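Local coordinates for protein papain inhibitor (Streptomyces mobaraensis, PDB 5NTB) that inhibits the cysteine proteases papain and bromelain and bovine trypsin, and serves as a glutamine and lysine donor substrate for transglutaminase, at residues 10-15 / 99-104; 60-65 / 92-97. All coordinates share one frame; numbering follows the deposited sequence. Where two conformers were deposited one is given.

In the fold
Interactions 1 and 2 lie on the same side of the chain's centre, their centres about 9 Å apart, in a single chain of the double-psi beta-barrel family. Interaction 1 joins strand 8-18 to segment 99-104, which carries short strand 101-102 and the start of 104-109; interaction 2, whose segments 60-65 and 92-97 both fall between those two along the chain, sets a hairpin tip against the loop that follows helix 87-90. Strands 8-18, 57-62 and 104-109 belong to one curled mixed sheet, so both contacts draw on it. They also touch directly: Val101 packs on Tyr62, Ile104 on Val60, and Leu93 and Ala94 on Met12, which ties loop, hairpin and terminal strands into one apolar layer.

Interaction 1: residues 10-15 / 99-104; sequences GKMTYY and GVVNGI. With SO4 (sulfate ion), chain D.
Four backbone hydrogen bonds tie Gly10 and Met12 to Ile104 and Val101 in antiparallel pairing. Met12 N donates to Val101 O at 2.9 Å, and Val101 N returns a nearly straight bond (174°) to Met12 O. At the other end Gly10 N reaches Ile104 O, while Ile104 N donates back to Gly10 O; Gly103 and Ile104 both face Gly10, a G1 beta bulge, with the positive phi of Gly103 (75°) favouring glycine.

On one face the extended Met12 chain runs beside Val101, its CE 3.9 Å from Val101 CB, and its CG and SD lie against Ile104 CG2. On the other, Lys11 lies alongside Asn102, CB 3.5 Å from Asn102 OD1, then bends at chi3 (87°) so that NZ donates to sulfate O1 at 2.6 Å. This ion, probably from the crystallisation liquor, is also hydrogen-bonded by His82 ND1 and the backbone N of Asp79. An alanine here would probably keep the CB contact but leave the sulfate without this cationic partner and strip the CD and CE methylenes from beside Asn102 OD1. Further along, Thr13 CG2 packs on Val100 CB at 3.8 Å, and a water links Tyr14 N to Gly99 O.

Strand 82-86 pairs with the far edge of 10-15, its His82 and Asp84 bonding Thr13 OG1, while Phe90 of helix 87-90 meets the Tyr14 ring edge-to-face.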
loop_
_atom_site.group_PDB
_atom_site.type_symbol
_atom_site.label_atom_id
_atom_site.label_comp_id
_atom_site.label_asym_id
_atom_site.label_seq_id
_atom_site.Cartn_x
_atom_site.Cartn_y
_atom_site.Cartn_z
ATOM N N GLY A 10 -1.940 6.975 -9.616
ATOM C CA GLY A 10 -2.399 5.629 -9.838
ATOM C C GLY A 10 -3.776 5.409 -9.276
ATOM O O GLY A 10 -4.618 6.314 -9.259
ATOM N N LYS A 11 -4.020 4.192 -8.836
ATOM C CA LYS A 11 -5.330 3.818 -8.351
ATOM C C LYS A 11 -5.159 3.066 -7.049
ATOM O O LYS A 11 -4.077 2.555 -6.731
ATOM C CB LYS A 11 -6.087 2.961 -9.367
ATOM C CG LYS A 11 -5.531 1.567 -9.510
ATOM C CD LYS A 11 -6.395 0.697 -10.423
ATOM C CE LYS A 11 -5.984 0.853 -11.873
ATOM N NZ LYS A 11 -6.530 -0.241 -12.725
ATOM N N MET A 12 -6.239 3.019 -6.292
ATOM C CA MET A 12 -6.233 2.273 -5.050
ATOM C C MET A 12 -7.459 1.382 -4.972
ATOM O O MET A 12 -8.567 1.763 -5.366
ATOM C CB MET A 12 -6.168 3.196 -3.833
ATOM C CG MET A 12 -7.352 4.116 -3.658
ATOM S SD MET A 12 -7.141 5.135 -2.184
ATOM C CE MET A 12 -8.720 5.984 -2.160
ATOM N N THR A 13 -7.228 0.178 -4.493
ATOM C CA THR A 13 -8.269 -0.735 -4.062
ATOM C C THR A 13 -8.008 -1.052 -2.602
ATOM O O THR A 13 -7.095 -0.504 -1.979
ATOM C CB THR A 13 -8.265 -1.998 -4.919
ATOM O OG1 THR A 13 -6.948 -2.553 -4.925
ATOM C CG2 THR A 13 -8.651 -1.667 -6.350
ATOM N N TYR A 14 -8.805 -1.942 -2.036
ATOM C CA TYR A 14 -8.538 -2.328 -0.661
ATOM C C TYR A 14 -8.735 -3.823 -0.482
ATOM O O TYR A 14 -9.389 -4.494 -1.283
ATOM C CB TYR A 14 -9.408 -1.557 0.341
ATOM C CG TYR A 14 -10.878 -1.871 0.239
ATOM C CD1 TYR A 14 -11.410 -2.972 0.895
ATOM C CD2 TYR A 14 -11.725 -1.076 -0.521
ATOM C CE1 TYR A 14 -12.742 -3.277 0.798
ATOM C CE2 TYR A 14 -13.069 -1.377 -0.616
ATOM C CZ TYR A 14 -13.559 -2.479 0.048
ATOM O OH TYR A 14 -14.897 -2.794 -0.019
ATOM N N TYR A 15 -8.159 -4.338 0.601
ATOM C CA TYR A 15 -8.260 -5.755 0.910
ATOM C C TYR A 15 -8.427 -5.947 2.406
ATOM O O TYR A 15 -8.273 -5.015 3.190
ATOM C CB TYR A 15 -7.058 -6.538 0.363
ATOM C CG TYR A 15 -5.719 -6.423 1.082
ATOM C CD1 TYR A 15 -5.016 -5.219 1.132
ATOM C CD2 TYR A 15 -5.123 -7.551 1.637
ATOM C CE1 TYR A 15 -3.769 -5.144 1.738
ATOM C CE2 TYR A 15 -3.882 -7.487 2.231
ATOM C CZ TYR A 15 -3.213 -6.277 2.289
ATOM O OH TYR A 15 -1.968 -6.217 2.892
ATOM N N GLY A 99 -15.238 0.874 -4.020
ATOM C CA GLY A 99 -14.501 -0.290 -4.477
ATOM C C GLY A 99 -13.114 -0.013 -5.031
ATOM O O GLY A 99 -12.114 -0.544 -4.534
ATOM N N VAL A 100 -13.041 0.794 -6.084
ATOM C CA VAL A 100 -11.769 1.175 -6.691
ATOM C C VAL A 100 -11.820 2.659 -6.999
ATOM O O VAL A 100 -12.828 3.169 -7.497
ATOM C CB VAL A 100 -11.462 0.357 -7.957
ATOM C CG1 VAL A 100 -12.679 0.308 -8.856
ATOM C CG2 VAL A 100 -10.248 0.929 -8.694
ATOM N N VAL A 101 -10.739 3.357 -6.677
ATOM C CA VAL A 101 -10.632 4.789 -6.913
ATOM C C VAL A 101 -9.449 5.020 -7.831
ATOM O O VAL A 101 -8.305 4.730 -7.464
ATOM C CB VAL A 101 -10.460 5.576 -5.607
ATOM C CG1 VAL A 101 -10.174 7.030 -5.910
ATOM C CG2 VAL A 101 -11.690 5.433 -4.728
ATOM N N ASN A 102 -9.716 5.539 -9.021
ATOM C CA ASN A 102 -8.652 5.970 -9.905
ATOM C C ASN A 102 -8.270 7.402 -9.571
ATOM O O ASN A 102 -9.025 8.146 -8.938
ATOM C CB ASN A 102 -9.097 5.887 -11.358
ATOM C CG ASN A 102 -9.348 4.465 -11.799
ATOM O OD1 ASN A 102 -8.434 3.645 -11.823
ATOM N ND2 ASN A 102 -10.594 4.156 -12.132
ATOM N N GLY A 103 -7.085 7.788 -10.019
ATOM C CA GLY A 103 -6.677 9.167 -9.850
ATOM C C GLY A 103 -6.269 9.551 -8.445
ATOM O O GLY A 103 -6.511 10.686 -8.026
ATOM N N ILE A 104 -5.669 8.631 -7.697
ATOM C CA ILE A 104 -5.024 8.995 -6.446
ATOM C C ILE A 104 -3.577 9.336 -6.754
ATOM O O ILE A 104 -3.063 9.060 -7.845
ATOM C CB ILE A 104 -5.091 7.868 -5.400
ATOM C CG1 ILE A 104 -4.312 6.643 -5.902
ATOM C CG2 ILE A 104 -6.531 7.523 -5.103
ATOM C CD1 ILE A 104 -3.578 5.888 -4.824
HETATM S S SO4 D . -4.476 -3.252 -12.477
HETATM O O1 SO4 D . -4.570 -1.876 -12.961
HETATM O O2 SO4 D . -5.791 -3.727 -12.050
HETATM O O3 SO4 D . -3.532 -3.307 -11.354
HETATM O O4 SO4 D . -3.964 -4.099 -13.556
HETATM O O HOH W 1 -6.026 5.089 -12.141
HETATM O O HOH W 2 -11.225 -2.711 -3.482
#

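Interaction 2: residues 60-65 / 92-97; sequences VSYNGR and KLAPLD
Leu93 packs its side chain against Val60 and Arg65 and sets its carbonyl oxygen at the edge of the Tyr62 ring, where the loop after helix 87-90 meets the tip of a beta-hairpin, whose strands 57-62 and 65-75 are joined by a type I' turn from Tyr62 to Arg65. No direct hydrogen bond crosses the contact; apolar packing and water hold it.

The apolar part centres on Leu93, whose two methyls diverge. CD1 sits 3.6 Å from Val60 CG1, the two side chains crossing at a slant, while CD2 lies against Arg65, 4.0 Å from its CB and close to its carbonyl oxygen. With CG anti to its own carbonyl carbon (chi1 -66°), Leu93 sends this fork toward the hairpin. Next to it, Ala94 CB comes within 4.0 Å of Tyr62 CE2. Met12 and Val101 back this layer: Met12 touches Leu93 and Ala94, and Val101 touches Ala94 and Tyr62.

Among the polar links, Tyr62 and Arg65 exchange two backbone hydrogen bonds that close the turn, and Lys92 leads away from the hairpin to a salt bridge with Asp33. Those across the contact converge on Leu93 O. This oxygen lies in the plane of the Tyr62 ring, 3.5 Å from Tyr62 CD2, and accepts from two waters. One of them also donates to Tyr62 O and, in the plane of the guanidinium, accepts from Arg65 NH1 at 2.9 Å.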
loop_
_atom_site.group_PDB
_atom_site.type_symbol
_atom_site.label_atom_id
_atom_site.label_comp_id
_atom_site.label_asym_id
_atom_site.label_seq_id
_atom_site.Cartn_x
_atom_site.Cartn_y
_atom_site.Cartn_z
ATOM N N VAL A 60 -0.549 8.670 0.805
ATOM C CA VAL A 60 -1.586 8.512 -0.209
ATOM C C VAL A 60 -2.514 9.705 -0.123
ATOM O O VAL A 60 -3.026 10.020 0.958
ATOM C CB VAL A 60 -2.392 7.217 -0.018
ATOM C CG1 VAL A 60 -3.358 7.034 -1.197
ATOM C CG2 VAL A 60 -1.463 6.024 0.123
ATOM N N SER A 61 -2.747 10.350 -1.258
ATOM C CA SER A 61 -3.581 11.539 -1.320
ATOM C C SER A 61 -4.747 11.289 -2.254
ATOM O O SER A 61 -4.567 10.783 -3.370
ATOM C CB SER A 61 -2.780 12.750 -1.795
ATOM O OG SER A 61 -1.653 12.954 -0.967
ATOM N N TYR A 62 -5.937 11.635 -1.793
ATOM C CA TYR A 62 -7.112 11.599 -2.642
ATOM C C TYR A 62 -8.070 12.660 -2.143
ATOM O O TYR A 62 -8.293 12.770 -0.935
ATOM C CB TYR A 62 -7.774 10.219 -2.613
ATOM C CG TYR A 62 -9.077 10.167 -3.363
ATOM C CD1 TYR A 62 -9.110 10.416 -4.723
ATOM C CD2 TYR A 62 -10.268 9.880 -2.714
ATOM C CE1 TYR A 62 -10.299 10.391 -5.417
ATOM C CE2 TYR A 62 -11.447 9.839 -3.396
ATOM C CZ TYR A 62 -11.462 10.097 -4.744
ATOM O OH TYR A 62 -12.657 10.053 -5.422
ATOM N N ASN A 63 -8.616 13.446 -3.069
ATOM C CA ASN A 63 -9.700 14.366 -2.743
ATOM C C ASN A 63 -9.289 15.327 -1.632
ATOM O O ASN A 63 -10.092 15.676 -0.769
ATOM C CB ASN A 63 -10.971 13.601 -2.355
ATOM C CG ASN A 63 -12.155 13.945 -3.237
ATOM O OD1 ASN A 63 -12.226 15.036 -3.803
ATOM N ND2 ASN A 63 -13.113 13.023 -3.331
ATOM N N GLY A 64 -8.020 15.738 -1.638
ATOM C CA GLY A 64 -7.535 16.736 -0.705
ATOM C C GLY A 64 -7.137 16.224 0.660
ATOM O O GLY A 64 -6.769 17.034 1.520
ATOM N N ARG A 65 -7.211 14.919 0.897
ATOM C CA ARG A 65 -6.792 14.319 2.151
ATOM C C ARG A 65 -5.582 13.433 1.912
ATOM O O ARG A 65 -5.497 12.750 0.888
ATOM C CB ARG A 65 -7.912 13.474 2.763
ATOM C CG ARG A 65 -9.108 14.272 3.236
ATOM C CD ARG A 65 -10.106 13.378 3.966
ATOM N NE ARG A 65 -11.352 14.090 4.217
ATOM C CZ ARG A 65 -12.327 14.235 3.322
ATOM N NH1 ARG A 65 -12.214 13.694 2.113
ATOM N NH2 ARG A 65 -13.423 14.912 3.641
ATOM N N LYS A 92 -10.503 5.742 5.205
ATOM C CA LYS A 92 -10.146 7.083 5.645
ATOM C C LYS A 92 -10.079 8.073 4.490
ATOM O O LYS A 92 -10.108 9.292 4.721
ATOM C CB LYS A 92 -8.815 7.035 6.388
ATOM C CG LYS A 92 -8.893 6.179 7.643
ATOM C CD LYS A 92 -7.576 6.073 8.377
ATOM C CE LYS A 92 -7.770 5.212 9.622
ATOM N NZ LYS A 92 -6.590 5.276 10.516
ATOM N N LEU A 93 -9.967 7.578 3.258
ATOM C CA LEU A 93 -9.880 8.411 2.067
ATOM C C LEU A 93 -11.128 8.383 1.206
ATOM O O LEU A 93 -11.407 9.366 0.523
ATOM C CB LEU A 93 -8.704 7.968 1.191
ATOM C CG LEU A 93 -7.324 8.177 1.784
ATOM C CD1 LEU A 93 -6.292 7.655 0.803
ATOM C CD2 LEU A 93 -7.087 9.649 2.095
ATOM N N ALA A 94 -11.862 7.275 1.188
ATOM C CA ALA A 94 -12.955 7.115 0.243
ATOM C C ALA A 94 -13.947 6.101 0.790
ATOM O O ALA A 94 -13.571 5.242 1.594
ATOM C CB ALA A 94 -12.436 6.656 -1.127
ATOM N N PRO A 95 -15.208 6.162 0.359
ATOM C CA PRO A 95 -16.190 5.182 0.833
ATOM C C PRO A 95 -15.849 3.781 0.352
ATOM O O PRO A 95 -15.479 3.572 -0.806
ATOM C CB PRO A 95 -17.509 5.675 0.225
ATOM C CG PRO A 95 -17.096 6.471 -0.967
ATOM C CD PRO A 95 -15.816 7.143 -0.560
ATOM N N LEU A 96 -15.994 2.812 1.257
ATOM C CA LEU A 96 -15.690 1.431 0.896
ATOM C C LEU A 96 -16.578 0.931 -0.231
ATOM O O LEU A 96 -16.156 0.077 -1.017
ATOM C CB LEU A 96 -15.831 0.518 2.112
ATOM C CG LEU A 96 -14.739 0.751 3.157
ATOM C CD1 LEU A 96 -15.012 -0.028 4.427
ATOM C CD2 LEU A 96 -13.374 0.398 2.572
ATOM N N ASP A 97 -17.801 1.444 -0.340
ATOM C CA ASP A 97 -18.676 0.909 -1.369
ATOM C C ASP A 97 -18.334 1.423 -2.760
ATOM O O ASP A 97 -18.961 0.989 -3.731
ATOM C CB ASP A 97 -20.147 1.190 -1.026
ATOM C CG ASP A 97 -20.491 2.670 -0.993
ATOM O OD1 ASP A 97 -19.587 3.513 -1.137
ATOM O OD2 ASP A 97 -21.689 2.984 -0.823
HETATM O O HOH W 3 -10.264 11.866 0.901
HETATM O O HOH W 4 -13.497 10.951 -0.722
#